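Local coordinates for spindle pole body-associated protein VIK1 (Candida glabrata, PDB 4GKP) that probably binds microtubules through a kinesin-like but noncatalytic motor homology domain, as a partner of the kinesin Kar3, at residues 115-120 / 156-161. Residues are numbered along the deposited sequence; the frame is centred on the assembly and turned at random.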
loop_
_atom_site.group_PDB
_atom_site.type_symbol
_atom_site.label_atom_id
_atom_site.label_comp_id
_atom_site.label_asym_id
_atom_site.label_seq_id
_atom_site.Cartn_x
_atom_site.Cartn_y
_atom_site.Cartn_z
ATOM N N THR A 115 3.398 16.471 2.451
ATOM C CA THR A 115 2.705 16.400 3.730
ATOM C C THR A 115 2.250 14.972 4.010
ATOM O O THR A 115 2.095 14.163 3.089
ATOM C CB THR A 115 1.440 17.294 3.777
ATOM O OG1 THR A 115 0.444 16.775 2.889
ATOM C CG2 THR A 115 1.750 18.702 3.375
ATOM N N LEU A 116 2.031 14.667 5.284
ATOM C CA LEU A 116 1.480 13.382 5.658
ATOM C C LEU A 116 0.328 13.559 6.647
ATOM O O LEU A 116 0.374 14.406 7.523
ATOM C CB LEU A 116 2.574 12.485 6.238
ATOM C CG LEU A 116 2.177 11.156 6.900
ATOM C CD1 LEU A 116 1.549 10.215 5.874
ATOM C CD2 LEU A 116 3.366 10.497 7.608
ATOM N N GLN A 117 -0.725 12.783 6.454
ATOM C CA GLN A 117 -1.736 12.562 7.474
ATOM C C GLN A 117 -1.936 11.063 7.577
ATOM O O GLN A 117 -1.959 10.368 6.566
ATOM C CB GLN A 117 -3.042 13.216 7.083
ATOM C CG GLN A 117 -3.006 14.729 7.132
ATOM C CD GLN A 117 -4.240 15.326 6.490
ATOM O OE1 GLN A 117 -4.487 15.133 5.287
ATOM N NE2 GLN A 117 -5.055 16.007 7.296
ATOM N N TYR A 118 -2.107 10.569 8.791
ATOM C CA TYR A 118 -2.094 9.136 9.033
ATOM C C TYR A 118 -3.201 8.736 10.006
ATOM O O TYR A 118 -3.165 9.099 11.179
ATOM C CB TYR A 118 -0.722 8.755 9.607
ATOM C CG TYR A 118 -0.430 7.272 9.743
ATOM C CD1 TYR A 118 -1.108 6.319 8.982
ATOM C CD2 TYR A 118 0.575 6.835 10.594
ATOM C CE1 TYR A 118 -0.812 4.981 9.086
ATOM C CE2 TYR A 118 0.877 5.497 10.716
ATOM C CZ TYR A 118 0.181 4.577 9.961
ATOM O OH TYR A 118 0.502 3.249 10.088
ATOM N N VAL A 119 -4.170 7.966 9.536
ATOM C CA VAL A 119 -5.232 7.525 10.425
ATOM C C VAL A 119 -5.495 6.013 10.397
ATOM O O VAL A 119 -5.326 5.362 9.370
ATOM C CB VAL A 119 -6.560 8.255 10.118
ATOM C CG1 VAL A 119 -6.459 9.749 10.426
ATOM C CG2 VAL A 119 -7.003 8.017 8.679
ATOM N N MET A 120 -5.931 5.468 11.529
ATOM C CA MET A 120 -6.612 4.180 11.539
ATOM C C MET A 120 -8.110 4.381 11.270
ATOM O O MET A 120 -8.769 5.152 11.951
ATOM C CB MET A 120 -6.397 3.461 12.872
ATOM C CG MET A 120 -6.703 1.969 12.794
ATOM S SD MET A 120 -7.680 1.308 14.159
ATOM C CE MET A 120 -9.136 2.365 14.131
ATOM N N SER A 156 -7.394 15.092 10.158
ATOM C CA SER A 156 -6.424 14.760 11.187
ATOM C C SER A 156 -5.143 15.592 11.052
ATOM O O SER A 156 -4.948 16.283 10.056
ATOM C CB SER A 156 -6.114 13.271 11.145
ATOM O OG SER A 156 -5.466 12.924 9.938
ATOM N N THR A 157 -4.282 15.498 12.062
ATOM C CA THR A 157 -3.001 16.178 12.128
ATOM C C THR A 157 -2.167 16.053 10.837
ATOM O O THR A 157 -1.984 14.951 10.294
ATOM C CB THR A 157 -2.180 15.609 13.307
ATOM O OG1 THR A 157 -3.012 15.551 14.481
ATOM C CG2 THR A 157 -0.909 16.439 13.588
ATOM N N LEU A 158 -1.640 17.183 10.372
ATOM C CA LEU A 158 -0.834 17.189 9.156
ATOM C C LEU A 158 0.585 17.593 9.520
ATOM O O LEU A 158 0.787 18.520 10.293
ATOM C CB LEU A 158 -1.446 18.138 8.115
ATOM C CG LEU A 158 -0.742 18.330 6.757
ATOM C CD1 LEU A 158 -1.743 18.610 5.646
ATOM C CD2 LEU A 158 0.308 19.434 6.843
ATOM N N ILE A 159 1.559 16.862 9.001
ATOM C CA ILE A 159 2.951 17.246 9.124
ATOM C C ILE A 159 3.578 17.279 7.729
ATOM O O ILE A 159 3.044 16.686 6.788
ATOM C CB ILE A 159 3.771 16.304 10.047
ATOM C CG1 ILE A 159 3.918 14.891 9.450
ATOM C CG2 ILE A 159 3.212 16.298 11.470
ATOM C CD1 ILE A 159 4.972 14.048 10.145
ATOM N N THR A 160 4.696 17.979 7.600
ATOM C CA THR A 160 5.552 17.790 6.439
ATOM C C THR A 160 6.544 16.714 6.803
ATOM O O THR A 160 6.924 16.583 7.961
ATOM C CB THR A 160 6.300 19.077 6.056
ATOM O OG1 THR A 160 7.050 19.546 7.191
ATOM C CG2 THR A 160 5.302 20.152 5.616
ATOM N N LEU A 161 6.966 15.937 5.823
ATOM C CA LEU A 161 7.838 14.801 6.106
ATOM C C LEU A 161 9.164 15.152 6.784
ATOM O O LEU A 161 9.708 14.333 7.532
ATOM C CB LEU A 161 8.119 14.006 4.842
ATOM C CG LEU A 161 6.988 13.212 4.223
ATOM C CD1 LEU A 161 7.618 12.290 3.192
ATOM C CD2 LEU A 161 6.230 12.416 5.272
HETATM O O HOH W 1 -3.045 12.382 10.811
#
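Gln-117 NE2 is held by two carbonyl oxygens, donating to Ser-156 O at 2.8 Å and to Leu-154 O. The Ser-156 oxygen lies almost in the amide plane, although NE2 itself sits tilted 30° from the carbonyl plane. With CG beside its own backbone N (chi1 -70°) and the chain extended beyond it, the glutamine side chain reaches Ser-156 O where 156-158 diverges from strand 112-121. Beside it a water links the two segments, accepting from Tyr-118 N at 2.9 Å and bonding to Thr-157 O and Ser-156 OG. Nearer Thr-115 the backbones pair directly as antiparallel strands: Leu-116 N meets Ile-159 O at 2.7 Å, and Ile-159 N returns a bond to Leu-116 O. On the sheet face of Thr-115, Leu-158 reaches over with CD2 3.8 Å from Thr-115 CG2. On the other face, the Leu-161 side chain crosses that of Leu-116 at about a right angle, CD2 3.8 Å from Leu-116 CB, and also touches Leu-101 and Phe-104 of helix 96-107. A short edge strand thus joins the central sheet of the kinesin-like fold by two backbone bonds, while a glutamine side chain and a water link the segments where the chain before that strand turns away.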